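PDB 3HDX: SusD superfamily protein from Bacteroides thetaiotaomicron VPI-5482, which probably binds polysaccharide at the outer membrane as a SusD-family protein, for uptake by a partner transporter. Local coordinates for residues S252-A264 and V353-D365. Residues are numbered along the deposited sequence; the frame is centred on the assembly and turned at random.
With EDO (1,2-ethanediol), chain I.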
loop_
_atom_site.group_PDB
_atom_site.type_symbol
_atom_site.label_atom_id
_atom_site.label_comp_id
_atom_site.label_asym_id
_atom_site.label_seq_id
_atom_site.Cartn_x
_atom_site.Cartn_y
_atom_site.Cartn_z
ATOM N N SER A 252 12.855 6.721 14.335
ATOM C CA SER A 252 14.106 7.237 13.780
ATOM C C SER A 252 14.231 6.873 12.291
ATOM O O SER A 252 14.773 7.654 11.545
ATOM C CB SER A 252 15.357 6.712 14.527
ATOM O OG SER A 252 15.368 5.303 14.574
ATOM N N VAL A 253 13.693 5.712 11.899
ATOM C CA VAL A 253 13.700 5.239 10.518
ATOM C C VAL A 253 12.483 5.672 9.694
ATOM O O VAL A 253 12.261 5.125 8.608
ATOM C CB VAL A 253 13.869 3.672 10.456
ATOM C CG1 VAL A 253 15.214 3.271 11.092
ATOM C CG2 VAL A 253 12.640 2.934 11.108
ATOM N N LYS A 254 11.707 6.643 10.186
ATOM C CA LYS A 254 10.470 7.092 9.490
ATOM C C LYS A 254 10.635 7.472 8.016
ATOM O O LYS A 254 9.732 7.259 7.223
ATOM C CB LYS A 254 9.748 8.212 10.251
ATOM C CG LYS A 254 10.489 9.534 10.388
ATOM C CD LYS A 254 9.696 10.467 11.286
ATOM C CE LYS A 254 10.179 11.911 11.238
ATOM N NZ LYS A 254 11.604 12.062 11.646
ATOM N N GLY A 255 11.785 8.029 7.642
ATOM C CA GLY A 255 12.038 8.377 6.253
ATOM C C GLY A 255 12.014 7.183 5.295
ATOM O O GLY A 255 11.853 7.346 4.083
ATOM N N SER A 256 12.181 5.991 5.856
ATOM C CA SER A 256 12.125 4.767 5.089
ATOM C C SER A 256 10.715 4.354 4.672
ATOM O O SER A 256 10.562 3.444 3.831
ATOM C CB SER A 256 12.877 3.654 5.813
ATOM O OG SER A 256 14.272 3.979 5.928
ATOM N N ARG A 257 9.702 5.029 5.221
ATOM C CA ARG A 257 8.306 4.873 4.716
ATOM C C ARG A 257 8.226 5.773 3.479
ATOM O O ARG A 257 7.989 6.982 3.597
ATOM C CB ARG A 257 7.277 5.233 5.755
ATOM C CG ARG A 257 7.314 4.415 7.005
ATOM C CD ARG A 257 6.080 4.648 7.847
ATOM N NE ARG A 257 6.001 6.018 8.353
ATOM C CZ ARG A 257 6.416 6.469 9.548
ATOM N NH1 ARG A 257 7.043 5.688 10.438
ATOM N NH2 ARG A 257 6.230 7.750 9.859
ATOM N N ILE A 258 8.516 5.211 2.309
ATOM C CA ILE A 258 8.521 5.984 1.054
ATOM C C ILE A 258 7.127 6.570 0.784
ATOM O O ILE A 258 7.028 7.717 0.342
ATOM C CB ILE A 258 9.049 5.149 -0.119
ATOM C CG1 ILE A 258 10.514 4.801 0.117
ATOM C CG2 ILE A 258 8.870 5.905 -1.496
ATOM C CD1 ILE A 258 11.085 3.850 -0.918
ATOM N N LEU A 259 6.097 5.769 1.057
ATOM C CA LEU A 259 4.696 6.215 1.008
ATOM C C LEU A 259 3.942 5.506 2.118
ATOM O O LEU A 259 3.924 4.255 2.177
ATOM C CB LEU A 259 4.066 5.936 -0.371
ATOM C CG LEU A 259 2.759 6.671 -0.725
ATOM C CD1 LEU A 259 2.523 6.525 -2.238
ATOM C CD2 LEU A 259 1.549 6.209 0.023
ATOM N N GLY A 260 3.335 6.279 3.002
ATOM C CA GLY A 260 2.538 5.702 4.068
ATOM C C GLY A 260 1.629 6.722 4.695
ATOM O O GLY A 260 1.623 7.878 4.265
ATOM N N PHE A 261 0.830 6.268 5.669
ATOM C CA PHE A 261 -0.166 7.108 6.360
ATOM C C PHE A 261 -0.084 6.822 7.840
ATOM O O PHE A 261 -0.073 5.658 8.268
ATOM C CB PHE A 261 -1.582 6.838 5.835
ATOM C CG PHE A 261 -1.693 7.085 4.375
ATOM C CD1 PHE A 261 -1.936 8.366 3.895
ATOM C CD2 PHE A 261 -1.451 6.060 3.470
ATOM C CE1 PHE A 261 -1.919 8.625 2.500
ATOM C CE2 PHE A 261 -1.453 6.312 2.082
ATOM C CZ PHE A 261 -1.695 7.601 1.612
ATOM N N ASN A 262 0.011 7.900 8.606
ATOM C CA ASN A 262 0.250 7.811 10.042
ATOM C C ASN A 262 -0.974 8.181 10.864
ATOM O O ASN A 262 -1.814 8.976 10.426
ATOM C CB ASN A 262 1.387 8.766 10.421
ATOM C CG ASN A 262 2.586 8.622 9.515
ATOM O OD1 ASN A 262 2.977 7.501 9.164
ATOM N ND2 ASN A 262 3.115 9.746 9.052
ATOM N N PHE A 263 -1.000 7.710 12.103
ATOM C CA PHE A 263 -2.148 7.982 12.994
ATOM C C PHE A 263 -1.740 8.882 14.172
ATOM O O PHE A 263 -0.655 8.674 14.740
ATOM C CB PHE A 263 -2.697 6.648 13.442
ATOM C CG PHE A 263 -3.302 5.855 12.304
ATOM C CD1 PHE A 263 -2.471 5.164 11.389
ATOM C CD2 PHE A 263 -4.699 5.806 12.131
ATOM C CE1 PHE A 263 -3.001 4.443 10.333
ATOM C CE2 PHE A 263 -5.262 5.069 11.063
ATOM C CZ PHE A 263 -4.421 4.382 10.175
ATOM N N ALA A 264 -2.598 9.875 14.501
ATOM C CA ALA A 264 -2.379 10.848 15.621
ATOM C C ALA A 264 -3.454 10.705 16.705
ATOM O O ALA A 264 -4.644 10.959 16.458
ATOM C CB ALA A 264 -2.344 12.307 15.093
ATOM N N VAL A 353 -5.576 -0.156 21.756
ATOM C CA VAL A 353 -5.444 1.051 20.917
ATOM C C VAL A 353 -4.067 0.950 20.273
ATOM O O VAL A 353 -3.052 0.726 20.948
ATOM C CB VAL A 353 -5.607 2.362 21.733
ATOM C CG1 VAL A 353 -5.387 3.605 20.870
ATOM C CG2 VAL A 353 -7.015 2.406 22.351
ATOM N N PHE A 354 -4.041 1.098 18.952
ATOM C CA PHE A 354 -2.835 0.921 18.173
ATOM C C PHE A 354 -2.452 2.190 17.430
ATOM O O PHE A 354 -3.314 2.995 17.105
ATOM C CB PHE A 354 -3.061 -0.218 17.184
ATOM C CG PHE A 354 -3.532 -1.462 17.842
ATOM C CD1 PHE A 354 -2.675 -2.140 18.710
ATOM C CD2 PHE A 354 -4.857 -1.930 17.675
ATOM C CE1 PHE A 354 -3.115 -3.293 19.389
ATOM C CE2 PHE A 354 -5.286 -3.079 18.330
ATOM C CZ PHE A 354 -4.425 -3.763 19.198
ATOM N N GLY A 355 -1.157 2.343 17.166
ATOM C CA GLY A 355 -0.605 3.519 16.489
ATOM C C GLY A 355 0.138 3.243 15.195
ATOM O O GLY A 355 0.807 4.128 14.690
ATOM N N SER A 356 0.052 2.019 14.672
ATOM C CA SER A 356 0.804 1.648 13.490
ATOM C C SER A 356 0.425 2.413 12.231
ATOM O O SER A 356 -0.762 2.593 11.931
ATOM C CB SER A 356 0.630 0.161 13.188
ATOM O OG SER A 356 -0.721 -0.221 13.206
ATOM N N SER A 357 1.453 2.831 11.507
ATOM C CA SER A 357 1.277 3.475 10.217
ATOM C C SER A 357 1.002 2.416 9.159
ATOM O O SER A 357 1.493 1.276 9.244
ATOM C CB SER A 357 2.556 4.190 9.761
ATOM O OG SER A 357 2.939 5.263 10.585
ATOM N N ILE A 358 0.219 2.819 8.166
ATOM C CA ILE A 358 0.136 2.091 6.912
ATOM C C ILE A 358 1.442 2.384 6.149
ATOM O O ILE A 358 1.854 3.561 6.016
ATOM C CB ILE A 358 -1.082 2.527 6.082
ATOM C CG1 ILE A 358 -2.386 2.142 6.759
ATOM C CG2 ILE A 358 -0.996 1.948 4.639
ATOM C CD1 ILE A 358 -3.585 2.892 6.211
ATOM N N VAL A 359 2.113 1.323 5.695
ATOM C CA VAL A 359 3.320 1.455 4.879
ATOM C C VAL A 359 2.994 0.900 3.510
ATOM O O VAL A 359 2.968 -0.319 3.297
ATOM C CB VAL A 359 4.526 0.779 5.486
ATOM C CG1 VAL A 359 5.743 0.909 4.534
ATOM C CG2 VAL A 359 4.813 1.347 6.927
ATOM N N PHE A 360 2.663 1.808 2.585
ATOM C CA PHE A 360 2.361 1.378 1.244
ATOM C C PHE A 360 3.590 0.811 0.566
ATOM O O PHE A 360 3.507 -0.219 -0.084
ATOM C CB PHE A 360 1.708 2.483 0.422
ATOM C CG PHE A 360 1.455 2.087 -0.992
ATOM C CD1 PHE A 360 0.384 1.249 -1.331
ATOM C CD2 PHE A 360 2.318 2.477 -2.001
ATOM C CE1 PHE A 360 0.189 0.868 -2.694
ATOM C CE2 PHE A 360 2.097 2.084 -3.319
ATOM C CZ PHE A 360 1.068 1.272 -3.640
ATOM N N THR A 361 4.713 1.519 0.696
ATOM C CA THR A 361 5.965 1.081 0.113
ATOM C C THR A 361 7.168 1.585 0.884
ATOM O O THR A 361 7.117 2.527 1.675
ATOM C CB THR A 361 6.068 1.469 -1.380
ATOM O OG1 THR A 361 7.182 0.792 -1.994
ATOM C CG2 THR A 361 6.178 2.977 -1.599
ATOM N N ARG A 362 8.255 0.904 0.611
ATOM C CA ARG A 362 9.552 1.080 1.212
ATOM C C ARG A 362 10.581 0.489 0.248
ATOM O O ARG A 362 10.224 -0.202 -0.719
ATOM C CB ARG A 362 9.623 0.428 2.601
ATOM C CG ARG A 362 9.248 -1.060 2.641
ATOM C CD ARG A 362 9.068 -1.477 4.111
ATOM N NE ARG A 362 8.656 -2.876 4.294
ATOM C CZ ARG A 362 9.491 -3.904 4.424
ATOM N NH1 ARG A 362 10.797 -3.761 4.293
ATOM N NH2 ARG A 362 9.003 -5.109 4.646
ATOM N N LEU A 363 11.865 0.716 0.532
ATOM C CA LEU A 363 12.916 0.304 -0.413
ATOM C C LEU A 363 12.906 -1.166 -0.787
ATOM O O LEU A 363 13.160 -1.524 -1.941
ATOM C CB LEU A 363 14.335 0.738 0.009
ATOM C CG LEU A 363 14.691 2.168 -0.411
ATOM C CD1 LEU A 363 16.010 2.607 0.221
ATOM C CD2 LEU A 363 14.728 2.351 -1.912
ATOM N N GLU A 364 12.563 -2.029 0.161
ATOM C CA GLU A 364 12.573 -3.475 -0.132
ATOM C C GLU A 364 11.510 -3.831 -1.189
ATOM O O GLU A 364 11.729 -4.692 -2.056
ATOM C CB GLU A 364 12.377 -4.327 1.135
ATOM C CG GLU A 364 13.538 -4.272 2.154
ATOM C CD GLU A 364 13.597 -3.039 3.027
ATOM O OE1 GLU A 364 12.725 -2.131 2.893
ATOM O OE2 GLU A 364 14.503 -3.006 3.878
ATOM N N ASP A 365 10.342 -3.207 -1.072
ATOM C CA ASP A 365 9.260 -3.384 -2.060
ATOM C C ASP A 365 9.742 -2.975 -3.459
ATOM O O ASP A 365 9.651 -3.751 -4.408
ATOM C CB ASP A 365 8.008 -2.615 -1.674
ATOM C CG ASP A 365 6.985 -2.553 -2.805
ATOM O OD1 ASP A 365 6.727 -3.607 -3.438
ATOM O OD2 ASP A 365 6.460 -1.438 -3.075
HETATM C C1 EDO I . 4.202 9.849 3.118
HETATM O O1 EDO I . 3.576 9.051 2.174
HETATM C C2 EDO I . 5.603 9.411 3.359
HETATM O O2 EDO I . 5.583 8.223 4.158
HETATM O O HOH W 1 12.711 2.683 2.385
HETATM O O HOH W 2 1.188 5.922 12.619
#
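Arg257 lies across Val359 and Ser357 where two short antiparallel strands, 259-261 and 358-361, pair. Its CB passes 3.8 Å from O2 of an ethanediol probably left from crystallisation; CG and CD run over Val359 CG2, with CD 3.7 Å from that methyl, and the chain then bends at chi3 (-65°). This turn brings NE and CZ close to Ser357 OG, which sits 3.8 Å above the centre of one guanidinium face, while Lys254 CA lies over the opposite face, toward its rim. NH1 and NH2 reach the carbonyls of Leu246 and Ser249, so a side chain with a greasy stem and polar end suits this buried place. Ser357 OG gives its proton to Asn262 OD1 (2.7 Å) and accepts one from a water that also joins Phe263 N to Gly355 O. Between the strands, Phe261 N bonds to Ile358 O (2.9 Å) and Ile358 N to Phe261 O. Ile258 N and Leu259 N both bond weakly to Thr361 O, slipping the register by one residue in a classic bulge. Gly260 suits its place because its bare CA passes 3.0 Å from Ile358 O. Leu259 and Thr361 pack on helix 196-209, Phe261 and Ile358 on helix 11-30, and Arg362 occupies the N-cap position of helix 363-376, making this sheet a buried link between helices.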